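Side-chain contacts in endo-1,4-b-d-mannanase (Trichoderma reesei, PDB 1QNR), which hydrolyses internal beta-1,4-mannosidic linkages in mannan chains, as a retaining glycoside hydrolase of family 5: residues Lys146-Gln149 against Ala150-Arg154; Ser43-Ser47 against Ser48-Val52. All coordinates share one frame; numbering follows the deposited sequence.

Contact 1: residues Lys146-Gln149 against Ala150-Arg154; sequences KYVQ and AVVSR
A150 follows K146 by one helical turn, and its N donates to K146 O at 3.0 Å, the first of the i to i+4 bonds that join the two segments. The nine residues belong to helix 138-155, part of the outer layer of helices of the family 5 TIM barrel, so the contact is a local one within a single helix. The A150 methyl also touches I82 of strand 81-82, which places this side of the helix against the small mixed sheet.

V151 brings both backbone and side chain to Y147. Its N bonds to Y147 O, and its CG2 lies over one face of the phenol ring, 3.9 Å from the centroid and 27° off the normal, a CH-pi contact. The methyl is shifted toward the hydroxyl end of the ring, since CZ of Y147 is the ring carbon nearest to V151 CG2, at 3.5 Å. With CG of Y147 anti to the backbone N (chi1 -175°), the ring leans forward along the helix to meet this methyl, while a hydrogen bond from its OH to G57 O holds the far end.

V152 N reaches V148 O at 2.9 Å in a nearly straight bond. The two valines lie side by side and point the same way, with V148 CG1 4.1 Å from V152 CG2. Together they form a buried apolar face: V148 packs on V191 and V152 on L194, both of helix 178-194, and V152 also meets W164 of strand 161-165.

S153 turns its hydroxyl back over the preceding turn. At chi1 64°, OG sits between its own N and carbonyl carbon, where it donates to Q149 O at 2.8 Å. That oxygen is therefore gripped twice, by S153 OG and by S153 N at 2.9 Å, while the bent Q149 chain leaves NE2 3.6 Å from S153 CB.

Contact 2: residues Ser43-Ser47 against Ser48-Val52; sequences SHISS and SGLKV
A Schellman motif ends helix 35-47 and turns the chain toward strand 52-54 of the barrel. Two backbone bonds define it: G49 N donates to S46 O at 3.0 Å, and L50 N makes a longer, weak bond to I45 O at 3.3 Å. G49 has a positive phi of 97°, at which a side chain would jam against the carbonyl oxygen of S48. The G49 bond is not aimed at a lone pair, because the donor stands well above the carbonyl plane of S46.

The apolar contact that often accompanies this motif is present as well. CG2 of I45 meets CB of L50 at 3.8 Å, the two side chains crossing at about a right angle, and both also pack on W308 of strand 300-309 and T24 of strand 21-25. The turn is thus seated directly on the barrel wall.

S48 carries the polar part. With OG beside its own backbone N (chi1 -68°), the hydroxyl donates to H44 O at 2.8 Å, while S48 N approaches the same oxygen at 3.1 Å from the opposite face of its plane. Replacing S48 by an alanine would probably leave H44 O with one donor fewer and the indole N-H of W332, in helix 330-343, without its acceptor.

Because OG spends its proton on H44 O, it can accept from W332 NE1. One buried hydroxyl therefore relays between the last turn of helix 35-47 and the C-terminal helix, its own polarity satisfied in both directions.

Contact 2 comes first along the chain and closes well before contact 1 opens. Their centres are 27 Å apart and their nearest atoms about 15 Å, so they do not touch. Each lies in the helical layer around the same parallel barrel, its centre about 17 Å from that of the chain. Contact 2 spans the end of helix 35-47 and the loop into strand 52-54; contact 1 lies wholly inside helix 138-155, which precedes strand 161-165. Strand 105-109 pairs with both of these strands and so separates them in the sheet. The two contacts therefore belong to different helices of one TIM-barrel domain, related through the sheet and not by direct packing.

Contact 1: residues Lys146-Gln149 against Ala150-Arg154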
loop_
_atom_site.group_PDB
_atom_site.type_symbol
_atom_site.label_atom_id
_atom_site.label_comp_id
_atom_site.label_asym_id
_atom_site.label_seq_id
_atom_site.Cartn_x
_atom_site.Cartn_y
_atom_site.Cartn_z
ATOM N N LYS A 146 -8.148 16.706 -6.533
ATOM C CA LYS A 146 -7.903 17.805 -5.574
ATOM C C LYS A 146 -7.343 17.213 -4.277
ATOM O O LYS A 146 -6.425 17.811 -3.666
ATOM C CB LYS A 146 -9.212 18.561 -5.259
ATOM C CG LYS A 146 -9.702 19.525 -6.317
ATOM C CD LYS A 146 -10.933 20.310 -5.792
ATOM C CE LYS A 146 -10.566 21.275 -4.707
ATOM N NZ LYS A 146 -11.532 22.419 -4.567
ATOM N N TYR A 147 -7.816 16.025 -3.863
ATOM C CA TYR A 147 -7.251 15.390 -2.628
ATOM C C TYR A 147 -5.852 14.874 -2.850
ATOM O O TYR A 147 -4.977 15.128 -1.993
ATOM C CB TYR A 147 -8.236 14.204 -2.215
ATOM C CG TYR A 147 -7.749 13.614 -0.896
ATOM C CD1 TYR A 147 -7.880 14.386 0.284
ATOM C CD2 TYR A 147 -7.153 12.360 -0.834
ATOM C CE1 TYR A 147 -7.392 13.912 1.493
ATOM C CE2 TYR A 147 -6.663 11.877 0.394
ATOM C CZ TYR A 147 -6.738 12.677 1.502
ATOM O OH TYR A 147 -6.220 12.208 2.746
ATOM N N VAL A 148 -5.539 14.259 -3.973
ATOM C CA VAL A 148 -4.157 13.899 -4.344
ATOM C C VAL A 148 -3.261 15.135 -4.223
ATOM O O VAL A 148 -2.130 15.048 -3.667
ATOM C CB VAL A 148 -4.106 13.279 -5.763
ATOM C CG1 VAL A 148 -2.661 13.107 -6.247
ATOM C CG2 VAL A 148 -4.816 11.922 -5.819
ATOM N N GLN A 149 -3.684 16.259 -4.858
ATOM C CA GLN A 149 -2.783 17.442 -4.709
ATOM C C GLN A 149 -2.583 17.858 -3.262
ATOM O O GLN A 149 -1.423 18.296 -2.918
ATOM C CB GLN A 149 -3.361 18.599 -5.588
ATOM C CG GLN A 149 -2.407 19.797 -5.661
ATOM C CD GLN A 149 -2.392 20.802 -4.558
ATOM O OE1 GLN A 149 -3.315 20.983 -3.744
ATOM N NE2 GLN A 149 -1.304 21.594 -4.452
ATOM N N ALA A 150 -3.640 17.807 -2.469
ATOM C CA ALA A 150 -3.486 18.244 -1.047
ATOM C C ALA A 150 -2.537 17.340 -0.284
ATOM O O ALA A 150 -1.825 17.858 0.604
ATOM C CB ALA A 150 -4.869 18.248 -0.392
ATOM N N VAL A 151 -2.487 16.018 -0.600
ATOM C CA VAL A 151 -1.546 15.165 0.140
ATOM C C VAL A 151 -0.148 15.255 -0.419
ATOM O O VAL A 151 0.844 15.539 0.318
ATOM C CB VAL A 151 -2.032 13.685 0.074
ATOM C CG1 VAL A 151 -0.985 12.711 0.709
ATOM C CG2 VAL A 151 -3.388 13.537 0.832
ATOM N N VAL A 152 0.010 15.162 -1.754
ATOM C CA VAL A 152 1.331 15.188 -2.393
ATOM C C VAL A 152 2.055 16.499 -2.089
ATOM O O VAL A 152 3.282 16.473 -1.786
ATOM C CB VAL A 152 1.297 14.940 -3.904
ATOM C CG1 VAL A 152 2.658 15.179 -4.541
ATOM C CG2 VAL A 152 0.821 13.513 -4.218
ATOM N N SER A 153 1.324 17.655 -2.155
ATOM C CA SER A 153 2.050 18.922 -1.942
ATOM C C SER A 153 2.564 19.041 -0.530
ATOM O O SER A 153 3.556 19.856 -0.360
ATOM C CB SER A 153 1.148 20.092 -2.319
ATOM O OG SER A 153 0.027 20.146 -1.472
ATOM N N ARG A 154 2.050 18.323 0.467
ATOM C CA ARG A 154 2.612 18.432 1.810
ATOM C C ARG A 154 3.978 17.819 1.938
ATOM O O ARG A 154 4.810 18.251 2.812
ATOM C CB ARG A 154 1.692 17.731 2.894
ATOM C CG ARG A 154 0.384 18.480 3.012
ATOM C CD ARG A 154 -0.596 17.806 3.999
ATOM N NE ARG A 154 -0.486 18.333 5.391
ATOM C CZ ARG A 154 -1.043 19.472 5.781
ATOM N NH1 ARG A 154 -1.787 20.215 4.926
ATOM N NH2 ARG A 154 -0.890 19.926 7.031
#

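Contact 2: residues Ser43-Ser47 against Ser48-Val52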
loop_
_atom_site.group_PDB
_atom_site.type_symbol
_atom_site.label_atom_id
_atom_site.label_comp_id
_atom_site.label_asym_id
_atom_site.label_seq_id
_atom_site.Cartn_x
_atom_site.Cartn_y
_atom_site.Cartn_z
ATOM N N SER A 43 9.602 3.107 16.583
ATOM C CA SER A 43 10.855 2.626 17.209
ATOM C C SER A 43 10.969 1.122 17.075
ATOM O O SER A 43 11.997 0.523 16.708
ATOM C CB SER A 43 10.922 3.101 18.703
ATOM O OG SER A 43 12.157 2.603 19.308
ATOM N N HIS A 44 9.885 0.356 17.313
ATOM C CA HIS A 44 9.887 -1.120 17.244
ATOM C C HIS A 44 10.077 -1.648 15.822
ATOM O O HIS A 44 10.810 -2.623 15.584
ATOM C CB HIS A 44 8.537 -1.630 17.800
ATOM C CG HIS A 44 8.293 -1.249 19.220
ATOM N ND1 HIS A 44 7.011 -1.297 19.730
ATOM C CD2 HIS A 44 9.084 -0.835 20.264
ATOM C CE1 HIS A 44 6.990 -0.892 21.001
ATOM N NE2 HIS A 44 8.244 -0.605 21.360
ATOM N N ILE A 45 9.394 -0.985 14.844
ATOM C CA ILE A 45 9.599 -1.414 13.427
ATOM C C ILE A 45 11.052 -1.157 12.997
ATOM O O ILE A 45 11.677 -2.054 12.399
ATOM C CB ILE A 45 8.604 -0.607 12.533
ATOM C CG1 ILE A 45 7.187 -1.079 12.809
ATOM C CG2 ILE A 45 8.935 -0.727 11.036
ATOM C CD1 ILE A 45 6.096 -0.235 12.095
ATOM N N SER A 46 11.634 0.000 13.333
ATOM C CA SER A 46 13.016 0.290 12.951
ATOM C C SER A 46 14.014 -0.629 13.665
ATOM O O SER A 46 14.933 -1.170 13.012
ATOM C CB SER A 46 13.285 1.755 13.160
ATOM O OG SER A 46 14.696 2.049 13.006
ATOM N N SER A 47 13.845 -0.842 14.986
ATOM C CA SER A 47 14.820 -1.746 15.668
ATOM C C SER A 47 14.708 -3.198 15.239
ATOM O O SER A 47 15.650 -4.030 15.327
ATOM C CB SER A 47 14.698 -1.574 17.191
ATOM O OG SER A 47 13.496 -2.085 17.648
ATOM N N SER A 48 13.552 -3.636 14.659
ATOM C CA SER A 48 13.416 -4.976 14.083
ATOM C C SER A 48 14.148 -5.105 12.744
ATOM O O SER A 48 14.297 -6.238 12.252
ATOM C CB SER A 48 11.889 -5.220 13.837
ATOM O OG SER A 48 11.151 -5.327 15.041
ATOM N N GLY A 49 14.577 -4.011 12.145
ATOM C CA GLY A 49 15.311 -4.075 10.874
ATOM C C GLY A 49 14.487 -3.854 9.619
ATOM O O GLY A 49 15.016 -4.052 8.524
ATOM N N LEU A 50 13.188 -3.522 9.799
ATOM C CA LEU A 50 12.327 -3.244 8.650
ATOM C C LEU A 50 12.627 -1.824 8.159
ATOM O O LEU A 50 12.887 -0.897 8.974
ATOM C CB LEU A 50 10.853 -3.389 9.095
ATOM C CG LEU A 50 10.470 -4.823 9.542
ATOM C CD1 LEU A 50 9.005 -4.821 10.022
ATOM C CD2 LEU A 50 10.663 -5.864 8.456
ATOM N N LYS A 51 12.474 -1.636 6.856
ATOM C CA LYS A 51 12.904 -0.310 6.284
ATOM C C LYS A 51 11.745 0.477 5.720
ATOM O O LYS A 51 11.871 1.731 5.482
ATOM C CB LYS A 51 13.901 -0.551 5.105
ATOM C CG LYS A 51 15.315 -0.947 5.655
ATOM C CD LYS A 51 16.304 -1.024 4.435
ATOM C CE LYS A 51 17.721 -1.309 5.002
ATOM N NZ LYS A 51 18.759 -1.371 3.861
ATOM N N VAL A 52 10.572 -0.124 5.484
ATOM C CA VAL A 52 9.432 0.506 4.763
ATOM C C VAL A 52 8.118 0.150 5.467
ATOM O O VAL A 52 7.940 -1.022 5.888
ATOM C CB VAL A 52 9.383 0.006 3.292
ATOM C CG1 VAL A 52 8.306 0.841 2.524
ATOM C CG2 VAL A 52 10.720 0.174 2.554
HETATM O O HOH W 1 15.363 -0.449 10.222
#